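Local atomic coordinates of myosin-I heavy chain (Dictyostelium discoideum, PDB entry 5EJY), a protein that is an actin-based class VII motor with ATPase activity, acting in early phagocytosis and adhesion, seen here as a MyTH4-FERM module of its tail. Residues Y171-R176 / H216-T221. Sequence-based numbering, arbitrary orientation.
Sequences YFILQR and HIDSAT
Arg176 and Asp218 form a bidentate salt bridge across the MyTH4-FERM interface, joining helix 161-180 of the MyTH4 domain to the type I turn that follows strand 212-217 in the ubiquitin-like first lobe of the FERM domain. The guanidinium meets the carboxylate side-on: NE of Arg176 gives a 2.9 Å bond to the syn lone pair of Asp218 OD2, and NH2 of Arg176 reaches Asp218 OD1 at 3.1 Å, nearly in the guanidinium plane. The fit is twisted, the two planes lying 38° apart. Bends at chi2 and chi3 fold the arginine chain so that NE and NH2 both face the acid, while NH1 pairs with Glu225 at the start of helix 223-233. Replacing Arg176 with alanine would probably leave Asp218 and Glu225 without the positive charge they share, weakening the tie between the two domains. Beside the bridge, the contact is apolar. CB of Arg176 lies 3.7 Å from CB of Ala220, and CD1 of Ile173 slips past the carboxylate, 3.7 Å from Asp218 CG, and also touches Ser219 and Ala220; Cys133 of helix 119-133 packs against the same isoleucine. On the helix, CG of Arg176 sits over one face of the Phe172 ring, offset toward its rim. The turn fixes the acid in return. Asp218 OD1 accepts a weak bond from the backbone N of Ala220, and Thr221 N closes the turn on Asp218 O. Ser219 OG is hydrogen-bonded to Glu191 of helix 189-196, and Ala220 O is held by Asn180, tying the turn to the end of helix 161-180. Within the turn, Asp218 N donates to Thr221 OG1 over 3.0 Å, an almost straight bond at 165°.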
loop_
_atom_site.group_PDB
_atom_site.type_symbol
_atom_site.label_atom_id
_atom_site.label_comp_id
_atom_site.label_asym_id
_atom_site.label_seq_id
_atom_site.Cartn_x
_atom_site.Cartn_y
_atom_site.Cartn_z
ATOM N N TYR A 171 -4.204 16.384 -15.522
ATOM C CA TYR A 171 -3.986 15.618 -16.741
ATOM C C TYR A 171 -2.993 14.491 -16.495
ATOM O O TYR A 171 -3.198 13.359 -16.932
ATOM C CB TYR A 171 -3.457 16.531 -17.863
ATOM C CG TYR A 171 -3.417 15.843 -19.205
ATOM C CD1 TYR A 171 -4.565 15.716 -19.968
ATOM C CD2 TYR A 171 -2.232 15.322 -19.713
ATOM C CE1 TYR A 171 -4.541 15.091 -21.201
ATOM C CE2 TYR A 171 -2.195 14.696 -20.946
ATOM C CZ TYR A 171 -3.356 14.586 -21.687
ATOM O OH TYR A 171 -3.347 13.960 -22.912
ATOM N N PHE A 172 -1.902 14.817 -15.812
ATOM C CA PHE A 172 -0.873 13.818 -15.531
ATOM C C PHE A 172 -1.419 12.682 -14.638
ATOM O O PHE A 172 -1.158 11.511 -14.893
ATOM C CB PHE A 172 0.340 14.481 -14.879
ATOM C CG PHE A 172 1.497 13.537 -14.653
ATOM C CD1 PHE A 172 2.128 12.919 -15.724
ATOM C CD2 PHE A 172 1.945 13.265 -13.371
ATOM C CE1 PHE A 172 3.191 12.041 -15.515
ATOM C CE2 PHE A 172 3.011 12.382 -13.154
ATOM C CZ PHE A 172 3.632 11.774 -14.226
ATOM N N ILE A 173 -2.185 13.011 -13.612
ATOM C CA ILE A 173 -2.682 11.907 -12.745
ATOM C C ILE A 173 -3.671 11.009 -13.516
ATOM O O ILE A 173 -3.754 9.804 -13.281
ATOM C CB ILE A 173 -3.220 12.408 -11.371
ATOM C CG1 ILE A 173 -3.143 11.286 -10.309
ATOM C CG2 ILE A 173 -4.647 12.948 -11.475
ATOM C CD1 ILE A 173 -1.725 10.920 -9.928
ATOM N N LEU A 174 -4.399 11.569 -14.481
ATOM C CA LEU A 174 -5.263 10.709 -15.295
ATOM C C LEU A 174 -4.413 9.735 -16.098
ATOM O O LEU A 174 -4.777 8.575 -16.236
ATOM C CB LEU A 174 -6.155 11.505 -16.256
ATOM C CG LEU A 174 -7.358 12.300 -15.748
ATOM C CD1 LEU A 174 -8.072 12.930 -16.960
ATOM C CD2 LEU A 174 -8.320 11.427 -14.964
ATOM N N GLN A 175 -3.290 10.216 -16.641
ATOM C CA GLN A 175 -2.362 9.336 -17.361
ATOM C C GLN A 175 -1.775 8.248 -16.441
ATOM O O GLN A 175 -1.672 7.086 -16.822
ATOM C CB GLN A 175 -1.209 10.140 -17.946
ATOM C CG GLN A 175 -1.569 11.083 -19.082
ATOM C CD GLN A 175 -0.403 11.969 -19.423
ATOM O OE1 GLN A 175 -0.054 12.873 -18.663
ATOM N NE2 GLN A 175 0.240 11.692 -20.554
ATOM N N ARG A 176 -1.362 8.644 -15.244
ATOM C CA ARG A 176 -0.817 7.690 -14.272
ATOM C C ARG A 176 -1.822 6.574 -13.928
ATOM O O ARG A 176 -1.462 5.395 -13.791
ATOM C CB ARG A 176 -0.398 8.445 -13.002
ATOM C CG ARG A 176 0.777 9.426 -13.205
ATOM C CD ARG A 176 2.130 8.754 -12.974
ATOM N NE ARG A 176 2.202 8.213 -11.622
ATOM C CZ ARG A 176 2.741 7.038 -11.295
ATOM N NH1 ARG A 176 3.306 6.265 -12.218
ATOM N NH2 ARG A 176 2.708 6.633 -10.031
ATOM N N HIS A 216 8.518 10.119 -1.800
ATOM C CA HIS A 216 7.528 11.041 -2.337
ATOM C C HIS A 216 6.752 10.323 -3.426
ATOM O O HIS A 216 7.330 9.876 -4.423
ATOM C CB HIS A 216 8.192 12.316 -2.875
ATOM C CG HIS A 216 8.757 13.189 -1.799
ATOM N ND1 HIS A 216 10.046 13.054 -1.331
ATOM C CD2 HIS A 216 8.195 14.183 -1.070
ATOM C CE1 HIS A 216 10.259 13.937 -0.370
ATOM N NE2 HIS A 216 9.149 14.632 -0.191
ATOM N N ILE A 217 5.444 10.200 -3.227
ATOM C CA ILE A 217 4.606 9.459 -4.163
ATOM C C ILE A 217 3.414 10.279 -4.652
ATOM O O ILE A 217 3.165 11.400 -4.178
ATOM C CB ILE A 217 4.071 8.128 -3.525
ATOM C CG1 ILE A 217 3.091 8.408 -2.383
ATOM C CG2 ILE A 217 5.230 7.275 -2.994
ATOM C CD1 ILE A 217 2.457 7.112 -1.798
ATOM N N ASP A 218 2.675 9.719 -5.606
ATOM C CA ASP A 218 1.413 10.324 -6.008
ATOM C C ASP A 218 0.244 9.377 -5.806
ATOM O O ASP A 218 0.426 8.228 -5.344
ATOM C CB ASP A 218 1.468 10.951 -7.427
ATOM C CG ASP A 218 1.531 9.924 -8.554
ATOM O OD1 ASP A 218 1.223 8.731 -8.353
ATOM O OD2 ASP A 218 1.887 10.332 -9.688
ATOM N N SER A 219 -0.961 9.858 -6.109
ATOM C CA SER A 219 -2.169 9.069 -5.838
ATOM C C SER A 219 -2.172 7.702 -6.515
ATOM O O SER A 219 -2.798 6.759 -6.015
ATOM C CB SER A 219 -3.409 9.847 -6.296
ATOM O OG SER A 219 -3.458 11.097 -5.627
ATOM N N ALA A 220 -1.496 7.600 -7.655
ATOM C CA ALA A 220 -1.509 6.369 -8.460
ATOM C C ALA A 220 -0.332 5.437 -8.175
ATOM O O ALA A 220 -0.226 4.376 -8.786
ATOM C CB ALA A 220 -1.536 6.708 -9.938
ATOM N N THR A 221 0.537 5.819 -7.246
ATOM C CA THR A 221 1.755 5.049 -6.977
ATOM C C THR A 221 1.446 3.663 -6.412
ATOM O O THR A 221 0.719 3.532 -5.428
ATOM C CB THR A 221 2.704 5.804 -6.027
ATOM O OG1 THR A 221 3.190 6.976 -6.694
ATOM C CG2 THR A 221 3.905 4.914 -5.637
#